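Periplasmic divalent cation tolerance protein (Xylella fastidiosa, PDB 2NUH) is of unsettled function but, as a CutA-family protein, may bind copper and is thought to take part in divalent-cation tolerance. Local coordinates at residues Glu19-Ala31 with Asn68-Tyr80. Numbering follows the deposited sequence.
Sequences EIISRVLVQERLA and NAAITRLCALHPY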
ATOM      1  N   GLU A  19      -9.311   3.157   4.273  1.00 12.76           N
ATOM      2  CA  GLU A  19     -10.429   2.455   3.665  1.00 13.36           C
ATOM      3  C   GLU A  19     -10.584   2.873   2.219  1.00 13.08           C
ATOM      4  O   GLU A  19     -10.823   2.039   1.356  1.00 13.40           O
ATOM      5  CB  GLU A  19     -11.709   2.732   4.445  1.00 13.92           C
ATOM      6  CG  GLU A  19     -11.607   2.272   5.892  1.00 19.86           C
ATOM      7  CD  GLU A  19     -12.894   2.412   6.681  1.00 25.72           C
ATOM      8  OE1 GLU A  19     -12.843   2.163   7.910  1.00 28.45           O
ATOM      9  OE2 GLU A  19     -13.948   2.757   6.085  1.00 28.30           O
ATOM     10  N   ILE A  20     -10.451   4.168   1.961  1.00 13.12           N
ATOM     11  CA  ILE A  20     -10.575   4.661   0.593  1.00 13.57           C
ATOM     12  C   ILE A  20      -9.513   4.016  -0.276  1.00 13.22           C
ATOM     13  O   ILE A  20      -9.802   3.483  -1.338  1.00 14.31           O
ATOM     14  CB  ILE A  20     -10.446   6.186   0.533  1.00 13.88           C
ATOM     15  CG1 ILE A  20     -11.641   6.841   1.227  1.00 15.10           C
ATOM     16  CG2 ILE A  20     -10.326   6.685  -0.918  1.00 15.50           C
ATOM     17  CD1 ILE A  20     -11.380   8.268   1.608  1.00 15.90           C
ATOM     18  N   ILE A  21      -8.271   4.051   0.191  1.00 12.75           N
ATOM     19  CA  ILE A  21      -7.176   3.514  -0.608  1.00 12.86           C
ATOM     20  C   ILE A  21      -7.346   2.022  -0.809  1.00 12.75           C
ATOM     21  O   ILE A  21      -7.178   1.507  -1.918  1.00 13.08           O
ATOM     22  CB  ILE A  21      -5.824   3.839   0.037  1.00 12.79           C
ATOM     23  CG1 ILE A  21      -5.504   5.319  -0.176  1.00 14.32           C
ATOM     24  CG2 ILE A  21      -4.709   2.957  -0.546  1.00 13.63           C
ATOM     25  CD1 ILE A  21      -4.511   5.877   0.840  1.00 16.52           C
ATOM     26  N   SER A  22      -7.671   1.326   0.271  1.00 12.60           N
ATOM     27  CA  SER A  22      -7.831  -0.116   0.199  1.00 12.77           C
ATOM     28  C   SER A  22      -8.920  -0.488  -0.786  1.00 13.27           C
ATOM     29  O   SER A  22      -8.724  -1.346  -1.662  1.00 13.45           O
ATOM     30  CB  SER A  22      -8.197  -0.659   1.575  1.00 12.50           C
ATOM     31  OG  SER A  22      -7.124  -0.501   2.479  1.00 14.61           O
ATOM     32  N   ARG A  23     -10.076   0.154  -0.646  1.00 13.33           N
ATOM     33  CA  ARG A  23     -11.209  -0.196  -1.474  1.00 14.83           C
ATOM     34  C   ARG A  23     -10.941   0.139  -2.927  1.00 13.85           C
ATOM     35  O   ARG A  23     -11.221  -0.664  -3.814  1.00 14.66           O
ATOM     36  CB  ARG A  23     -12.475   0.509  -0.996  1.00 15.06           C
ATOM     37  CG  ARG A  23     -13.001   0.027   0.339  1.00 18.17           C
ATOM     38  CD  ARG A  23     -14.347   0.703   0.671  1.00 19.02           C
ATOM     39  NE  ARG A  23     -15.260   0.706  -0.479  1.00 25.05           N
ATOM     40  CZ  ARG A  23     -15.578   1.787  -1.191  1.00 29.02           C
ATOM     41  NH1 ARG A  23     -16.409   1.697  -2.225  1.00 28.75           N
ATOM     42  NH2 ARG A  23     -15.077   2.969  -0.872  1.00 30.99           N
ATOM     43  N   VAL A  24     -10.387   1.318  -3.176  1.00 13.17           N
ATOM     44  CA  VAL A  24     -10.176   1.730  -4.560  1.00 13.12           C
ATOM     45  C   VAL A  24      -9.131   0.872  -5.251  1.00 12.75           C
ATOM     46  O   VAL A  24      -9.311   0.453  -6.376  1.00 12.55           O
ATOM     47  CB  VAL A  24      -9.815   3.214  -4.682  1.00 13.52           C
ATOM     48  CG1 VAL A  24      -9.359   3.538  -6.102  1.00 14.78           C
ATOM     49  CG2 VAL A  24     -11.030   4.055  -4.325  1.00 14.64           C
ATOM     50  N   LEU A  25      -8.025   0.600  -4.565  1.00 11.89           N
ATOM     51  CA  LEU A  25      -6.994  -0.205  -5.203  1.00 11.93           C
ATOM     52  C   LEU A  25      -7.506  -1.594  -5.560  1.00 11.53           C
ATOM     53  O   LEU A  25      -7.150  -2.127  -6.605  1.00 12.13           O
ATOM     54  CB  LEU A  25      -5.767  -0.329  -4.307  1.00 11.99           C
ATOM     55  CG  LEU A  25      -4.957   0.959  -4.159  1.00 13.27           C
ATOM     56  CD1 LEU A  25      -3.716   0.688  -3.313  1.00 13.05           C
ATOM     57  CD2 LEU A  25      -4.559   1.520  -5.520  1.00 14.90           C
ATOM     58  N   VAL A  26      -8.329  -2.171  -4.690  1.00 12.25           N
ATOM     59  CA  VAL A  26      -8.884  -3.493  -4.960  1.00 12.75           C
ATOM     60  C   VAL A  26      -9.960  -3.386  -6.037  1.00 13.08           C
ATOM     61  O   VAL A  26      -9.967  -4.166  -6.984  1.00 14.23           O
ATOM     62  CB  VAL A  26      -9.440  -4.148  -3.680  1.00 12.44           C
ATOM     63  CG1 VAL A  26     -10.167  -5.453  -4.007  1.00 14.47           C
ATOM     64  CG2 VAL A  26      -8.313  -4.406  -2.694  1.00 13.24           C
ATOM     65  N   GLN A  27     -10.830  -2.386  -5.925  1.00 13.91           N
ATOM     66  CA  GLN A  27     -11.921  -2.246  -6.881  1.00 14.93           C
ATOM     67  C   GLN A  27     -11.393  -2.046  -8.276  1.00 14.82           C
ATOM     68  O   GLN A  27     -11.930  -2.600  -9.237  1.00 15.09           O
ATOM     69  CB  GLN A  27     -12.759  -1.031  -6.532  1.00 15.90           C
ATOM     70  CG  GLN A  27     -13.765  -1.293  -5.485  1.00 19.38           C
ATOM     71  CD  GLN A  27     -14.313  -0.025  -4.886  1.00 22.69           C
ATOM     72  OE1 GLN A  27     -13.719   1.052  -5.016  1.00 24.73           O
ATOM     73  NE2 GLN A  27     -15.451  -0.142  -4.221  1.00 25.24           N
ATOM     74  N   GLU A  28     -10.342  -1.242  -8.384  1.00 14.05           N
ATOM     75  CA  GLU A  28      -9.761  -0.942  -9.681  1.00 14.37           C
ATOM     76  C   GLU A  28      -8.758  -1.964 -10.153  1.00 14.16           C
ATOM     77  O   GLU A  28      -8.070  -1.755 -11.149  1.00 14.38           O
ATOM     78  CB  GLU A  28      -9.149   0.449  -9.683  1.00 14.26           C
ATOM     79  CG  GLU A  28     -10.207   1.498  -9.444  1.00 15.39           C
ATOM     80  CD  GLU A  28      -9.684   2.896  -9.430  1.00 16.48           C
ATOM     81  OE1 GLU A  28      -8.456   3.106  -9.574  1.00 16.83           O
ATOM     82  OE2 GLU A  28     -10.528   3.798  -9.250  1.00 16.85           O
ATOM     83  N   ARG A  29      -8.668  -3.068  -9.413  1.00 13.57           N
ATOM     84  CA  ARG A  29      -7.793  -4.181  -9.764  1.00 13.99           C
ATOM     85  C   ARG A  29      -6.346  -3.734  -9.916  1.00 13.46           C
ATOM     86  O   ARG A  29      -5.624  -4.148 -10.812  1.00 13.64           O
ATOM     87  CB  ARG A  29      -8.308  -4.916 -11.005  1.00 14.62           C
ATOM     88  CG  ARG A  29      -9.666  -5.530 -10.757  1.00 18.15           C
ATOM     89  CD  ARG A  29     -10.143  -6.410 -11.899  1.00 24.27           C
ATOM     90  NE  ARG A  29     -11.512  -6.865 -11.652  1.00 28.23           N
ATOM     91  CZ  ARG A  29     -11.836  -7.982 -11.005  1.00 30.12           C
ATOM     92  NH1 ARG A  29     -10.892  -8.788 -10.531  1.00 29.98           N
ATOM     93  NH2 ARG A  29     -13.114  -8.296 -10.831  1.00 31.06           N
ATOM     94  N   LEU A  30      -5.933  -2.863  -9.008  1.00 12.84           N
ATOM     95  CA  LEU A  30      -4.540  -2.461  -8.939  1.00 12.51           C
ATOM     96  C   LEU A  30      -3.809  -3.234  -7.866  1.00 12.71           C
ATOM     97  O   LEU A  30      -2.588  -3.285  -7.854  1.00 12.84           O
ATOM     98  CB  LEU A  30      -4.433  -0.966  -8.666  1.00 12.54           C
ATOM     99  CG  LEU A  30      -5.125  -0.109  -9.716  1.00 13.32           C
ATOM    100  CD1 LEU A  30      -4.926   1.335  -9.365  1.00 13.56           C
ATOM    101  CD2 LEU A  30      -4.593  -0.378 -11.116  1.00 15.14           C
ATOM    102  N   ALA A  31      -4.578  -3.815  -6.954  1.00 12.32           N
ATOM    103  CA  ALA A  31      -4.026  -4.649  -5.904  1.00 12.49           C
ATOM    104  C   ALA A  31      -5.031  -5.747  -5.658  1.00 12.32           C
ATOM    105  O   ALA A  31      -6.225  -5.532  -5.818  1.00 12.67           O
ATOM    106  CB  ALA A  31      -3.815  -3.838  -4.644  1.00 12.66           C
ATOM    107  N   ASN A  68       3.371   0.258 -10.417  1.00 11.35           N
ATOM    108  CA  ASN A  68       3.385   1.686 -10.658  1.00 10.72           C
ATOM    109  C   ASN A  68       1.993   2.249 -10.587  1.00 10.93           C
ATOM    110  O   ASN A  68       1.797   3.305 -10.016  1.00 11.44           O
ATOM    111  CB  ASN A  68       3.982   1.997 -12.018  1.00 10.91           C
ATOM    112  CG  ASN A  68       5.445   1.680 -12.086  1.00 11.91           C
ATOM    113  OD1 ASN A  68       6.054   1.266 -11.097  1.00 12.19           O
ATOM    114  ND2 ASN A  68       6.023   1.848 -13.262  1.00 12.76           N
ATOM    115  N   ALA A  69       1.028   1.549 -11.174  1.00 10.50           N
ATOM    116  CA  ALA A  69      -0.341   2.041 -11.157  1.00 10.87           C
ATOM    117  C   ALA A  69      -0.899   2.091  -9.742  1.00 10.82           C
ATOM    118  O   ALA A  69      -1.620   3.011  -9.375  1.00 11.35           O
ATOM    119  CB  ALA A  69      -1.223   1.184 -12.032  1.00 11.75           C
ATOM    120  N   ALA A  70      -0.578   1.084  -8.943  1.00 10.84           N
ATOM    121  CA  ALA A  70      -1.050   1.065  -7.573  1.00 10.36           C
ATOM    122  C   ALA A  70      -0.447   2.243  -6.809  1.00 10.77           C
ATOM    123  O   ALA A  70      -1.126   2.909  -6.026  1.00 10.68           O
ATOM    124  CB  ALA A  70      -0.681  -0.248  -6.907  1.00 11.73           C
ATOM    125  N   ILE A  71       0.837   2.494  -7.039  1.00 10.38           N
ATOM    126  CA  ILE A  71       1.492   3.582  -6.340  1.00 10.99           C
ATOM    127  C   ILE A  71       0.936   4.930  -6.762  1.00 11.39           C
ATOM    128  O   ILE A  71       0.698   5.799  -5.924  1.00 12.06           O
ATOM    129  CB  ILE A  71       3.010   3.548  -6.531  1.00 10.55           C
ATOM    130  CG1 ILE A  71       3.585   2.371  -5.723  1.00 11.05           C
ATOM    131  CG2 ILE A  71       3.641   4.879  -6.063  1.00 12.03           C
ATOM    132  CD1 ILE A  71       5.078   2.097  -5.958  1.00 13.15           C
ATOM    133  N   THR A  72       0.708   5.109  -8.057  1.00 11.58           N
ATOM    134  CA  THR A  72       0.257   6.407  -8.497  1.00 11.99           C
ATOM    135  C   THR A  72      -1.192   6.608  -8.094  1.00 11.96           C
ATOM    136  O   THR A  72      -1.578   7.707  -7.699  1.00 11.43           O
ATOM    137  CB  THR A  72       0.450   6.624 -10.012  1.00 13.32           C
ATOM    138  OG1 THR A  72      -0.339   5.690 -10.733  1.00 15.73           O
ATOM    139  CG2 THR A  72       1.885   6.409 -10.404  1.00 12.92           C
ATOM    140  N   ARG A  73      -2.004   5.553  -8.152  1.00 11.36           N
ATOM    141  CA  ARG A  73      -3.385   5.702  -7.703  1.00 10.98           C
ATOM    142  C   ARG A  73      -3.445   5.946  -6.200  1.00 11.67           C
ATOM    143  O   ARG A  73      -4.226   6.761  -5.715  1.00 11.23           O
ATOM    144  CB  ARG A  73      -4.204   4.473  -8.074  1.00 11.86           C
ATOM    145  CG  ARG A  73      -5.691   4.626  -7.840  1.00 12.20           C
ATOM    146  CD  ARG A  73      -6.291   5.700  -8.735  1.00 14.71           C
ATOM    147  NE  ARG A  73      -7.742   5.609  -8.660  1.00 14.47           N
ATOM    148  CZ  ARG A  73      -8.545   6.606  -8.330  1.00 14.10           C
ATOM    149  NH1 ARG A  73      -9.849   6.371  -8.260  1.00 14.01           N
ATOM    150  NH2 ARG A  73      -8.060   7.821  -8.093  1.00 14.11           N
ATOM    151  N   LEU A  74      -2.603   5.240  -5.458  1.00 11.59           N
ATOM    152  CA  LEU A  74      -2.454   5.512  -4.034  1.00 12.42           C
ATOM    153  C   LEU A  74      -2.163   6.995  -3.815  1.00 12.15           C
ATOM    154  O   LEU A  74      -2.780   7.643  -2.968  1.00 11.96           O
ATOM    155  CB  LEU A  74      -1.320   4.644  -3.483  1.00 12.77           C
ATOM    156  CG  LEU A  74      -0.679   4.919  -2.129  1.00 15.54           C
ATOM    157  CD1 LEU A  74      -1.572   4.429  -1.042  1.00 19.08           C
ATOM    158  CD2 LEU A  74       0.673   4.205  -2.062  1.00 15.30           C
ATOM    159  N   CYS A  75      -1.235   7.532  -4.596  1.00 11.81           N
ATOM    160  CA  CYS A  75      -0.935   8.949  -4.465  1.00 12.06           C
ATOM    161  C   CYS A  75      -2.140   9.813  -4.751  1.00 11.68           C
ATOM    162  O   CYS A  75      -2.350  10.813  -4.075  1.00 11.81           O
ATOM    163  CB  CYS A  75       0.182   9.338  -5.405  1.00 12.28           C
ATOM    164  SG  CYS A  75       1.757   8.721  -4.903  1.00 14.13           S
ATOM    165  N   ALA A  76      -2.911   9.434  -5.768  1.00 11.55           N
ATOM    166  CA  ALA A  76      -4.048  10.240  -6.182  1.00 11.91           C
ATOM    167  C   ALA A  76      -5.094  10.292  -5.080  1.00 12.13           C
ATOM    168  O   ALA A  76      -5.904  11.215  -5.018  1.00 12.66           O
ATOM    169  CB  ALA A  76      -4.651   9.665  -7.450  1.00 12.08           C
ATOM    170  N   LEU A  77      -5.079   9.282  -4.221  1.00 12.30           N
ATOM    171  CA  LEU A  77      -6.089   9.159  -3.183  1.00 11.87           C
ATOM    172  C   LEU A  77      -5.564   9.595  -1.844  1.00 11.78           C
ATOM    173  O   LEU A  77      -6.283   9.555  -0.852  1.00 12.67           O
ATOM    174  CB  LEU A  77      -6.518   7.703  -3.058  1.00 12.49           C
ATOM    175  CG  LEU A  77      -7.169   7.094  -4.294  1.00 13.70           C
ATOM    176  CD1 LEU A  77      -7.250   5.584  -4.146  1.00 15.08           C
ATOM    177  CD2 LEU A  77      -8.537   7.709  -4.511  1.00 14.45           C
ATOM    178  N   HIS A  78      -4.304   9.986  -1.795  1.00 11.25           N
ATOM    179  CA  HIS A  78      -3.661  10.102  -0.506  1.00 11.08           C
ATOM    180  C   HIS A  78      -3.788  11.478   0.103  1.00 11.50           C
ATOM    181  O   HIS A  78      -3.635  12.468  -0.593  1.00 11.50           O
ATOM    182  CB  HIS A  78      -2.194   9.765  -0.631  1.00 11.43           C
ATOM    183  CG  HIS A  78      -1.662   9.095   0.583  1.00 10.94           C
ATOM    184  ND1 HIS A  78      -1.401   9.778   1.745  1.00 12.30           N
ATOM    185  CD2 HIS A  78      -1.396   7.793   0.831  1.00 12.23           C
ATOM    186  CE1 HIS A  78      -0.969   8.924   2.659  1.00 11.84           C
ATOM    187  NE2 HIS A  78      -0.954   7.717   2.128  1.00 12.49           N
ATOM    188  N   PRO A  79      -4.068  11.549   1.411  1.00 11.75           N
ATOM    189  CA  PRO A  79      -4.013  12.832   2.092  1.00 11.99           C
ATOM    190  C   PRO A  79      -2.664  13.502   2.034  1.00 12.34           C
ATOM    191  O   PRO A  79      -2.583  14.722   2.038  1.00 12.40           O
ATOM    192  CB  PRO A  79      -4.294  12.459   3.548  1.00 11.98           C
ATOM    193  CG  PRO A  79      -5.148  11.268   3.447  1.00 12.44           C
ATOM    194  CD  PRO A  79      -4.580  10.487   2.297  1.00 11.98           C
ATOM    195  N   TYR A  80      -1.595  12.715   2.026  1.00 11.93           N
ATOM    196  CA  TYR A  80      -0.274  13.301   2.077  1.00 12.66           C
ATOM    197  C   TYR A  80       0.206  13.690   0.700  1.00 13.14           C
ATOM    198  O   TYR A  80      -0.035  12.983  -0.278  1.00 12.88           O
ATOM    199  CB  TYR A  80       0.758  12.331   2.637  1.00 12.56           C
ATOM    200  CG  TYR A  80       0.494  11.784   4.016  1.00 14.09           C
ATOM    201  CD1 TYR A  80      -0.370  12.405   4.906  1.00 14.01           C
ATOM    202  CD2 TYR A  80       1.145  10.635   4.426  1.00 14.35           C
ATOM    203  CE1 TYR A  80      -0.585  11.879   6.165  1.00 15.14           C
ATOM    204  CE2 TYR A  80       0.944  10.103   5.679  1.00 15.29           C
ATOM    205  CZ  TYR A  80       0.074  10.725   6.542  1.00 16.05           C
ATOM    206  OH  TYR A  80      -0.122  10.183   7.788  1.00 17.96           O
TER
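I21 packs against L74, L77 and H78, and the buried pair I21 and L74 forms the tight part of the contact. The CG2 branch of I21 lies 3.5 Å from L74 CD1, while CD1 of I21, at the end of the other branch, comes to 3.7 Å from H78 CD2, obliquely to the ring. The first torsion (chi1 -74°) sets CG1 beside the backbone N and CG2 anti to it, so both branches meet L74 CD1 and the longer one goes on to L77 and H78. L25 continues the layer: its CD2 sits 3.7 Å from A70 O and also borders CB of R73.

Toward solvent, V24 CG1 and L77 CD1 still meet tip to tip at 3.5 Å, but I20 is looser, its CG2 approaching L77 CD2 no closer than 4.1 Å. This side also carries the charge pairing. E28, the first residue to leave helical geometry, extends its carboxylate across R73, whose chain bends at chi2 and presents NE and NH1 side-on. R73 NE hydrogen-bonds E28 OE1 at 2.8 Å and NH1 hydrogen-bonds OE2, both nearly straight (about 162°) and on the syn side; the two planes lie 10° apart, consistent with a two-bond salt bridge, though the nitrogens sit somewhat out of the carboxylate plane. L77 CG lies over one guanidinium face, offset toward its rim.

A Schellman motif with R29 as C-prime residue ends the first helix, and L30 beyond it rests CD1 3.5 Å from R73 CB. The axes of 19-27 and 68-77 run roughly antiparallel, 9.8 Å apart, as expected for the paired helices of the ferredoxin-like CutA fold. Both cover one face of the antiparallel sheet: I21 and L25 reach L58 and I60 of strand 50-63, A70 and L74 touch I8 and S10 of strand 5-12, and H78 NE2 is hydrogen-bonded to T11 O.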